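Local coordinates for protein inorganic pyrophosphatase (Helicobacter pylori, PDB 2BQX) that hydrolyses inorganic pyrophosphate to two phosphate ions with magnesium as cofactor, working as a homohexamer in the cytoplasm, at residues 46-51 with 134-139; 67-72 with 99-104; 119-124 with 154-159. All blocks are in the same frame, centred on the assembly; numbering follows the deposited sequence.

Contact 1: residues 46-51 with 134-139; sequences GAQNYP and KHFFET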
loop_
_atom_site.group_PDB
_atom_site.type_symbol
_atom_site.label_atom_id
_atom_site.label_comp_id
_atom_site.label_asym_id
_atom_site.label_seq_id
_atom_site.Cartn_x
_atom_site.Cartn_y
_atom_site.Cartn_z
ATOM N N GLY A 46 -10.958 16.219 5.903
ATOM C CA GLY A 46 -10.451 15.683 7.147
ATOM C C GLY A 46 -9.625 14.427 7.009
ATOM O O GLY A 46 -9.511 13.848 5.924
ATOM N N ALA A 47 -9.045 14.009 8.130
ATOM C CA ALA A 47 -8.214 12.811 8.185
ATOM C C ALA A 47 -9.153 11.621 8.313
ATOM O O ALA A 47 -9.226 10.981 9.359
ATOM C CB ALA A 47 -7.285 12.892 9.390
ATOM N N GLN A 48 -9.871 11.338 7.233
ATOM C CA GLN A 48 -10.838 10.252 7.216
ATOM C C GLN A 48 -10.730 9.418 5.951
ATOM O O GLN A 48 -9.984 9.754 5.038
ATOM C CB GLN A 48 -12.253 10.827 7.326
ATOM C CG GLN A 48 -12.551 11.490 8.664
ATOM C CD GLN A 48 -13.827 12.311 8.635
ATOM O OE1 GLN A 48 -13.848 13.438 8.132
ATOM N NE2 GLN A 48 -14.901 11.746 9.168
ATOM N N ASN A 49 -11.476 8.322 5.910
ATOM C CA ASN A 49 -11.476 7.455 4.748
ATOM C C ASN A 49 -12.819 6.757 4.671
ATOM O O ASN A 49 -13.413 6.441 5.703
ATOM C CB ASN A 49 -10.331 6.442 4.835
ATOM C CG ASN A 49 -10.031 6.009 6.258
ATOM O OD1 ASN A 49 -9.370 6.725 7.025
ATOM N ND2 ASN A 49 -10.517 4.832 6.621
ATOM N N TYR A 50 -13.315 6.536 3.458
ATOM C CA TYR A 50 -14.613 5.887 3.304
ATOM C C TYR A 50 -14.639 4.504 3.936
ATOM O O TYR A 50 -13.806 3.652 3.635
ATOM C CB TYR A 50 -15.010 5.820 1.828
ATOM C CG TYR A 50 -15.598 7.113 1.330
ATOM C CD1 TYR A 50 -14.785 8.197 1.005
ATOM C CD2 TYR A 50 -16.979 7.266 1.214
ATOM C CE1 TYR A 50 -15.340 9.402 0.573
ATOM C CE2 TYR A 50 -17.539 8.462 0.790
ATOM C CZ TYR A 50 -16.717 9.524 0.469
ATOM O OH TYR A 50 -17.278 10.707 0.038
ATOM N N PRO A 51 -15.605 4.269 4.833
ATOM C CA PRO A 51 -15.753 2.991 5.535
ATOM C C PRO A 51 -16.275 1.833 4.695
ATOM O O PRO A 51 -16.399 0.709 5.183
ATOM C CB PRO A 51 -16.686 3.346 6.685
ATOM C CG PRO A 51 -17.594 4.345 6.059
ATOM C CD PRO A 51 -16.638 5.229 5.269
ATOM N N LYS A 134 -22.026 5.478 10.509
ATOM C CA LYS A 134 -22.835 6.623 10.911
ATOM C C LYS A 134 -21.967 7.817 11.292
ATOM O O LYS A 134 -22.238 8.951 10.896
ATOM C CB LYS A 134 -23.743 6.234 12.088
ATOM C CG LYS A 134 -24.466 7.403 12.748
ATOM C CD LYS A 134 -25.755 6.952 13.441
ATOM C CE LYS A 134 -25.505 5.928 14.534
ATOM N NZ LYS A 134 -26.786 5.413 15.118
ATOM N N HIS A 135 -20.916 7.551 12.059
ATOM C CA HIS A 135 -20.011 8.598 12.507
ATOM C C HIS A 135 -19.256 9.228 11.332
ATOM O O HIS A 135 -18.926 10.417 11.354
ATOM C CB HIS A 135 -19.044 8.012 13.541
ATOM C CG HIS A 135 -17.976 8.963 13.978
ATOM N ND1 HIS A 135 -16.715 8.968 13.422
ATOM C CD2 HIS A 135 -17.991 9.965 14.888
ATOM C CE1 HIS A 135 -16.001 9.935 13.969
ATOM N NE2 HIS A 135 -16.751 10.555 14.861
ATOM N N PHE A 136 -18.991 8.435 10.301
ATOM C CA PHE A 136 -18.297 8.951 9.126
ATOM C C PHE A 136 -19.150 10.003 8.420
ATOM O O PHE A 136 -18.691 11.111 8.130
ATOM C CB PHE A 136 -17.986 7.828 8.139
ATOM C CG PHE A 136 -17.432 8.316 6.833
ATOM C CD1 PHE A 136 -16.094 8.683 6.724
ATOM C CD2 PHE A 136 -18.255 8.434 5.719
ATOM C CE1 PHE A 136 -15.581 9.160 5.519
ATOM C CE2 PHE A 136 -17.753 8.912 4.507
ATOM C CZ PHE A 136 -16.412 9.275 4.407
ATOM N N PHE A 137 -20.399 9.659 8.143
ATOM C CA PHE A 137 -21.279 10.599 7.457
ATOM C C PHE A 137 -21.602 11.789 8.346
ATOM O O PHE A 137 -21.783 12.911 7.866
ATOM C CB PHE A 137 -22.550 9.877 7.004
ATOM C CG PHE A 137 -22.334 8.994 5.810
ATOM C CD1 PHE A 137 -22.135 9.552 4.549
ATOM C CD2 PHE A 137 -22.277 7.612 5.948
ATOM C CE1 PHE A 137 -21.876 8.747 3.442
ATOM C CE2 PHE A 137 -22.018 6.798 4.849
ATOM C CZ PHE A 137 -21.817 7.369 3.590
ATOM N N GLU A 138 -21.645 11.547 9.648
ATOM C CA GLU A 138 -21.942 12.610 10.593
ATOM C C GLU A 138 -20.821 13.651 10.674
ATOM O O GLU A 138 -21.072 14.803 11.026
ATOM C CB GLU A 138 -22.177 12.013 11.979
ATOM C CG GLU A 138 -23.011 12.879 12.892
ATOM C CD GLU A 138 -24.369 12.259 13.177
ATOM O OE1 GLU A 138 -24.422 11.242 13.916
ATOM O OE2 GLU A 138 -25.379 12.778 12.654
ATOM N N THR A 139 -19.594 13.265 10.325
ATOM C CA THR A 139 -18.465 14.191 10.437
ATOM C C THR A 139 -17.610 14.494 9.206
ATOM O O THR A 139 -16.855 15.463 9.215
ATOM C CB THR A 139 -17.480 13.700 11.513
ATOM O OG1 THR A 139 -16.900 12.452 11.096
ATOM C CG2 THR A 139 -18.184 13.508 12.842
#

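Contact 2: residues 67-72 with 99-104; sequences PVDALV and GMDEKL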
loop_
_atom_site.group_PDB
_atom_site.type_symbol
_atom_site.label_atom_id
_atom_site.label_comp_id
_atom_site.label_asym_id
_atom_site.label_seq_id
_atom_site.Cartn_x
_atom_site.Cartn_y
_atom_site.Cartn_z
ATOM N N PRO A 67 -29.056 9.338 -9.339
ATOM C CA PRO A 67 -29.290 7.917 -9.072
ATOM C C PRO A 67 -29.156 7.641 -7.571
ATOM O O PRO A 67 -28.393 8.317 -6.885
ATOM C CB PRO A 67 -28.208 7.233 -9.904
ATOM C CG PRO A 67 -28.079 8.158 -11.091
ATOM C CD PRO A 67 -28.087 9.524 -10.436
ATOM N N VAL A 68 -29.902 6.666 -7.062
ATOM C CA VAL A 68 -29.852 6.343 -5.637
ATOM C C VAL A 68 -28.465 5.807 -5.261
ATOM O O VAL A 68 -27.882 5.012 -5.998
ATOM C CB VAL A 68 -30.951 5.310 -5.268
ATOM C CG1 VAL A 68 -30.747 4.016 -6.044
ATOM C CG2 VAL A 68 -30.946 5.049 -3.771
ATOM N N ASP A 69 -27.938 6.259 -4.124
ATOM C CA ASP A 69 -26.604 5.850 -3.665
ATOM C C ASP A 69 -26.627 4.535 -2.902
ATOM O O ASP A 69 -27.623 4.182 -2.277
ATOM C CB ASP A 69 -25.989 6.906 -2.738
ATOM C CG ASP A 69 -25.748 8.229 -3.423
ATOM O OD1 ASP A 69 -25.227 8.231 -4.561
ATOM O OD2 ASP A 69 -26.061 9.265 -2.801
ATOM N N ALA A 70 -25.508 3.824 -2.932
ATOM C CA ALA A 70 -25.409 2.563 -2.222
ATOM C C ALA A 70 -24.006 2.369 -1.676
ATOM O O ALA A 70 -23.024 2.710 -2.332
ATOM C CB ALA A 70 -25.758 1.415 -3.145
ATOM N N LEU A 71 -23.928 1.849 -0.460
ATOM C CA LEU A 71 -22.651 1.545 0.146
ATOM C C LEU A 71 -22.550 0.044 -0.032
ATOM O O LEU A 71 -23.521 -0.676 0.203
ATOM C CB LEU A 71 -22.655 1.878 1.637
ATOM C CG LEU A 71 -22.589 3.369 1.983
ATOM C CD1 LEU A 71 -22.878 3.574 3.471
ATOM C CD2 LEU A 71 -21.205 3.896 1.636
ATOM N N VAL A 72 -21.401 -0.431 -0.492
ATOM C CA VAL A 72 -21.215 -1.863 -0.656
ATOM C C VAL A 72 -20.167 -2.274 0.367
ATOM O O VAL A 72 -18.983 -2.006 0.189
ATOM C CB VAL A 72 -20.739 -2.222 -2.084
ATOM C CG1 VAL A 72 -20.551 -3.732 -2.195
ATOM C CG2 VAL A 72 -21.772 -1.752 -3.111
ATOM N N GLY A 99 -31.334 18.587 1.970
ATOM C CA GLY A 99 -32.560 17.879 2.280
ATOM C C GLY A 99 -32.274 16.469 2.740
ATOM O O GLY A 99 -31.167 16.163 3.183
ATOM N N MET A 100 -33.270 15.600 2.635
ATOM C CA MET A 100 -33.095 14.224 3.054
ATOM C C MET A 100 -32.285 13.450 2.029
ATOM O O MET A 100 -32.314 13.745 0.833
ATOM C CB MET A 100 -34.454 13.558 3.272
ATOM C CG MET A 100 -35.211 14.116 4.464
ATOM S SD MET A 100 -34.216 14.092 5.976
ATOM C CE MET A 100 -34.147 12.332 6.330
ATOM N N ASP A 101 -31.540 12.468 2.512
ATOM C CA ASP A 101 -30.723 11.657 1.635
ATOM C C ASP A 101 -30.776 10.243 2.180
ATOM O O ASP A 101 -30.931 10.031 3.380
ATOM C CB ASP A 101 -29.286 12.181 1.612
ATOM C CG ASP A 101 -28.459 11.581 0.485
ATOM O OD1 ASP A 101 -29.020 10.846 -0.359
ATOM O OD2 ASP A 101 -27.243 11.853 0.438
ATOM N N GLU A 102 -30.672 9.275 1.284
ATOM C CA GLU A 102 -30.726 7.884 1.678
ATOM C C GLU A 102 -29.527 7.173 1.081
ATOM O O GLU A 102 -29.135 7.450 -0.054
ATOM C CB GLU A 102 -32.016 7.242 1.158
ATOM C CG GLU A 102 -32.165 7.344 -0.357
ATOM C CD GLU A 102 -32.483 8.757 -0.824
ATOM O OE1 GLU A 102 -32.084 9.117 -1.953
ATOM O OE2 GLU A 102 -33.144 9.501 -0.068
ATOM N N LYS A 103 -28.923 6.277 1.850
ATOM C CA LYS A 103 -27.789 5.517 1.341
ATOM C C LYS A 103 -28.154 4.053 1.522
ATOM O O LYS A 103 -28.280 3.581 2.647
ATOM C CB LYS A 103 -26.504 5.815 2.131
ATOM C CG LYS A 103 -26.103 7.282 2.227
ATOM C CD LYS A 103 -25.746 7.881 0.884
ATOM C CE LYS A 103 -25.353 9.352 1.027
ATOM N NZ LYS A 103 -25.237 10.023 -0.295
ATOM N N LEU A 104 -28.351 3.343 0.420
ATOM C CA LEU A 104 -28.676 1.929 0.500
ATOM C C LEU A 104 -27.458 1.214 1.088
ATOM O O LEU A 104 -26.323 1.598 0.814
ATOM C CB LEU A 104 -28.986 1.377 -0.899
ATOM C CG LEU A 104 -30.249 1.909 -1.592
ATOM C CD1 LEU A 104 -30.329 1.400 -3.031
ATOM C CD2 LEU A 104 -31.467 1.468 -0.806
HETATM O O HOH W 1 -29.517 8.341 -2.576
#

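Contact 3: residues 119-124 with 154-159; sequences VKDIDD and FENKES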
loop_
_atom_site.group_PDB
_atom_site.type_symbol
_atom_site.label_atom_id
_atom_site.label_comp_id
_atom_site.label_asym_id
_atom_site.label_seq_id
_atom_site.Cartn_x
_atom_site.Cartn_y
_atom_site.Cartn_z
ATOM N N VAL A 119 -24.929 -12.245 6.700
ATOM C CA VAL A 119 -25.647 -10.995 6.910
ATOM C C VAL A 119 -26.885 -10.987 6.022
ATOM O O VAL A 119 -26.780 -10.837 4.808
ATOM C CB VAL A 119 -24.766 -9.780 6.567
ATOM C CG1 VAL A 119 -25.552 -8.490 6.795
ATOM C CG2 VAL A 119 -23.512 -9.786 7.441
ATOM N N LYS A 120 -28.052 -11.148 6.640
ATOM C CA LYS A 120 -29.324 -11.191 5.918
ATOM C C LYS A 120 -30.116 -9.894 6.028
ATOM O O LYS A 120 -30.914 -9.569 5.147
ATOM C CB LYS A 120 -30.191 -12.330 6.459
ATOM C CG LYS A 120 -29.485 -13.666 6.573
ATOM C CD LYS A 120 -29.104 -14.220 5.215
ATOM C CE LYS A 120 -28.418 -15.570 5.369
ATOM N NZ LYS A 120 -28.033 -16.147 4.057
ATOM N N ASP A 121 -29.899 -9.171 7.120
ATOM C CA ASP A 121 -30.600 -7.919 7.382
ATOM C C ASP A 121 -29.684 -6.981 8.164
ATOM O O ASP A 121 -28.673 -7.413 8.717
ATOM C CB ASP A 121 -31.882 -8.207 8.171
ATOM C CG ASP A 121 -32.978 -7.198 7.896
ATOM O OD1 ASP A 121 -34.142 -7.480 8.261
ATOM O OD2 ASP A 121 -32.683 -6.126 7.320
ATOM N N ILE A 122 -30.048 -5.704 8.213
ATOM C CA ILE A 122 -29.243 -4.692 8.891
ATOM C C ILE A 122 -28.760 -5.103 10.281
ATOM O O ILE A 122 -27.601 -4.881 10.636
ATOM C CB ILE A 122 -30.013 -3.346 8.994
ATOM C CG1 ILE A 122 -29.044 -2.216 9.333
ATOM C CG2 ILE A 122 -31.119 -3.437 10.036
ATOM C CD1 ILE A 122 -28.174 -1.800 8.167
ATOM N N ASP A 123 -29.639 -5.716 11.063
ATOM C CA ASP A 123 -29.284 -6.130 12.416
ATOM C C ASP A 123 -28.190 -7.202 12.490
ATOM O O ASP A 123 -27.657 -7.461 13.568
ATOM C CB ASP A 123 -30.536 -6.615 13.148
ATOM C CG ASP A 123 -31.376 -7.538 12.298
ATOM O OD1 ASP A 123 -31.943 -7.061 11.287
ATOM O OD2 ASP A 123 -31.468 -8.739 12.633
ATOM N N ASP A 124 -27.856 -7.828 11.363
ATOM C CA ASP A 124 -26.812 -8.856 11.368
ATOM C C ASP A 124 -25.419 -8.228 11.321
ATOM O O ASP A 124 -24.413 -8.890 11.602
ATOM C CB ASP A 124 -26.985 -9.824 10.194
ATOM C CG ASP A 124 -28.241 -10.675 10.319
ATOM O OD1 ASP A 124 -28.599 -11.042 11.457
ATOM O OD2 ASP A 124 -28.854 -10.993 9.286
ATOM N N PHE A 154 -30.347 3.739 10.825
ATOM C CA PHE A 154 -30.516 2.692 9.822
ATOM C C PHE A 154 -31.894 2.049 9.883
ATOM O O PHE A 154 -32.514 1.982 10.945
ATOM C CB PHE A 154 -29.492 1.573 10.022
ATOM C CG PHE A 154 -28.070 1.992 9.804
ATOM C CD1 PHE A 154 -27.336 2.574 10.829
ATOM C CD2 PHE A 154 -27.457 1.779 8.575
ATOM C CE1 PHE A 154 -26.004 2.939 10.635
ATOM C CE2 PHE A 154 -26.127 2.141 8.367
ATOM C CZ PHE A 154 -25.400 2.719 9.400
ATOM N N GLU A 155 -32.363 1.567 8.736
ATOM C CA GLU A 155 -33.634 0.859 8.654
ATOM C C GLU A 155 -33.312 -0.471 7.984
ATOM O O GLU A 155 -32.282 -0.593 7.317
ATOM C CB GLU A 155 -34.656 1.654 7.841
ATOM C CG GLU A 155 -34.879 3.046 8.404
ATOM C CD GLU A 155 -36.231 3.623 8.049
ATOM O OE1 GLU A 155 -36.686 3.426 6.905
ATOM O OE2 GLU A 155 -36.832 4.289 8.918
ATOM N N ASN A 156 -34.178 -1.464 8.158
ATOM C CA ASN A 156 -33.931 -2.788 7.605
ATOM C C ASN A 156 -34.092 -2.969 6.099
ATOM O O ASN A 156 -34.434 -2.038 5.368
ATOM C CB ASN A 156 -34.784 -3.833 8.334
ATOM C CG ASN A 156 -36.267 -3.559 8.229
ATOM O OD1 ASN A 156 -36.735 -2.950 7.267
ATOM N ND2 ASN A 156 -37.022 -4.030 9.218
ATOM N N LYS A 157 -33.830 -4.191 5.650
ATOM C CA LYS A 157 -33.917 -4.544 4.238
ATOM C C LYS A 157 -35.293 -4.255 3.637
ATOM O O LYS A 157 -35.396 -3.805 2.493
ATOM C CB LYS A 157 -33.568 -6.023 4.062
ATOM C CG LYS A 157 -33.531 -6.494 2.620
ATOM C CD LYS A 157 -33.319 -8.001 2.553
ATOM C CE LYS A 157 -33.238 -8.464 1.119
ATOM N NZ LYS A 157 -33.160 -9.947 0.989
ATOM N N GLU A 158 -36.348 -4.517 4.398
ATOM C CA GLU A 158 -37.701 -4.267 3.907
ATOM C C GLU A 158 -37.841 -2.790 3.531
ATOM O O GLU A 158 -38.426 -2.456 2.501
ATOM C CB GLU A 158 -38.725 -4.646 4.979
ATOM C CG GLU A 158 -40.165 -4.368 4.595
ATOM C CD GLU A 158 -41.152 -4.932 5.605
ATOM O OE1 GLU A 158 -42.361 -4.651 5.471
ATOM O OE2 GLU A 158 -40.719 -5.658 6.524
ATOM N N SER A 159 -37.289 -1.913 4.365
ATOM C CA SER A 159 -37.347 -0.478 4.112
ATOM C C SER A 159 -36.481 -0.097 2.916
ATOM O O SER A 159 -36.868 0.734 2.097
ATOM C CB SER A 159 -36.883 0.298 5.344
ATOM O OG SER A 159 -36.881 1.694 5.084
HETATM O O HOH W 2 -31.127 -10.926 2.716
HETATM O O HOH W 3 -36.243 -6.468 6.694
HETATM O O HOH W 4 -35.584 -6.190 10.648
#

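Contact 1: residues 46-51 with 134-139
F136, on the last turns of helix 127-139, packs against Y50 and P51 in the loop that leads into strand 53-56. This is an aromatic cluster of the pyrophosphatase fold, next to Y140, a predicted substrate-binding residue whose ring also meets F136. P51 lies over one face of the F136 ring. Its CD sits 3.6 Å from the F136 ring centroid and 14° off the ring normal, a CH-pi contact. The same phenyl ring turns its edge to Y50. F136 CZ stands over the centre of the Y50 ring, with centroids 4.8 Å apart and planes at 56°, an edge-to-face pair. CG of F136 is anti to the backbone N (chi1 173°), which sends the ring out from the helix to the loop. The backbone O of N49 approaches F136 CE1 at 3.5 Å. A second subunit borders the contact: H135 NE2 hydrogen-bonds D142 OD2 of that chain. Q48 reaches the end of the helix with an extended side chain. Its NE2 gives a weak, bent hydrogen bond to T139 OG1. That hydroxyl in turn donates to H135 O one turn back, with OG1 and O 2.9 Å apart.

Contact 2: residues 67-72 with 99-104
K103 and D69 run side by side from two parallel strands, 99-108 and 69-72, and point the same way. K103 CB lies 4.5 Å from L71 CD1. The lysine chain leaves CB with CG beside the backbone N and bends at chi2 (-65°). The bend lays CD against D69 CB, 3.8 Å away. CE follows, 3.9 Å from D69 OD2. K103 NZ forms a salt bridge with D69 OD2 at 2.7 Å, coming from above the carboxylate plane. It forms another with D101 OD2 at 2.8 Å, on the syn side but well out of the carboxylate plane. NZ also hydrogen-bonds the OH of Y54, a residue predicted to bind substrate. NZ thus bridges two carboxylates, with D69 OD2 and D101 OD1 4.1 Å apart.

The backbones are joined by two bonds around L104: its N donates to D69 O, and its O accepts from L71 N at 2.7 Å. L104 packs on A70 CB through its own CB, and on V68 CG2 through CD1. It also touches V163 of helix 157-171. A water ties the strands at one more point. It accepts from D69 N and lies within hydrogen-bonding distance of E102 O and E102 OE1.

D69 and D101 are both predicted magnesium ligands. An acidic cluster with a lysine set among the carboxylates, carried on strands of the barrel, is typical of the metal site of family I soluble pyrophosphatases.

Contact 3: residues 119-124 with 154-159
D121 binds the start of helix 157-171 from the loop that precedes helix 127-139. The bond across the contact runs from K157 N to D121 OD2, at 2.8 Å and 166°, on the syn side of the carboxylate. I122 N, of the residue that follows D121, reaches the anti side of the same oxygen. With chi1 at -151°, the carboxylate of D121 swings away from the residue's own N and faces the helix end. OD2 also lies against N156 CB, 3.3 Å away.

A second set of hydrogen bonds shapes each segment. N156 is the N-cap of the helix, and its OD1 accepts from S159 N at 3.1 Å, nearly in line with the C=O bond. In the loop, D124 OD2 accepts from both K120 N and D121 N, and D124 N donates to D121 O. Side chain and backbone hold the turn together.

Waters make a third group. One links D121 OD1 to E158 N, in the first turn of the helix. Another links D121 OD1 to N156 ND2. A third joins K120 O to K157 NZ, whose stronger partner is D13 in a salt bridge.

The apolar part is small. I122 CD1 touches F154 CD2 at 3.7 Å, the two side chains crossing at about a right angle. I122 CG1 lies near F154 CB, and CG2 packs on N156 CA at 3.8 Å. F154 also packs on L130 and I133 of helix 127-139 and on L92 of strand 83-96.

The chemistry is that of helix N-terminal capping shared by two residues. N156 caps from just before the helix, and D121 brings a second acceptor from a separate loop. The helix dipole would probably favour the charged form of D121, whose OD2 is gripped by two backbone amides.

How the contacts relate
Helix 127-139 belongs to contact 1 and touches the others. Its F137 packs on contact 2, with F137 CE2 3.6 Å from L71 CD1. Three residues earlier, K134 CB lies 4.3 Å from F154 CE1 of contact 3. Contacts 1 and 2 have centres about 15 Å apart and both border the predicted substrate site: contact 1 through Y140 and K28, contact 2 through Y54 and the aspartates predicted to bind magnesium. Contact 3 lies at the surface, its centre about 21 Å from that of contact 1. Contacts 2 and 3 do not touch but reach the same sheet. Contact 2 lies inside the chain loop closed by contact 1; contacts 1 and 3 interleave.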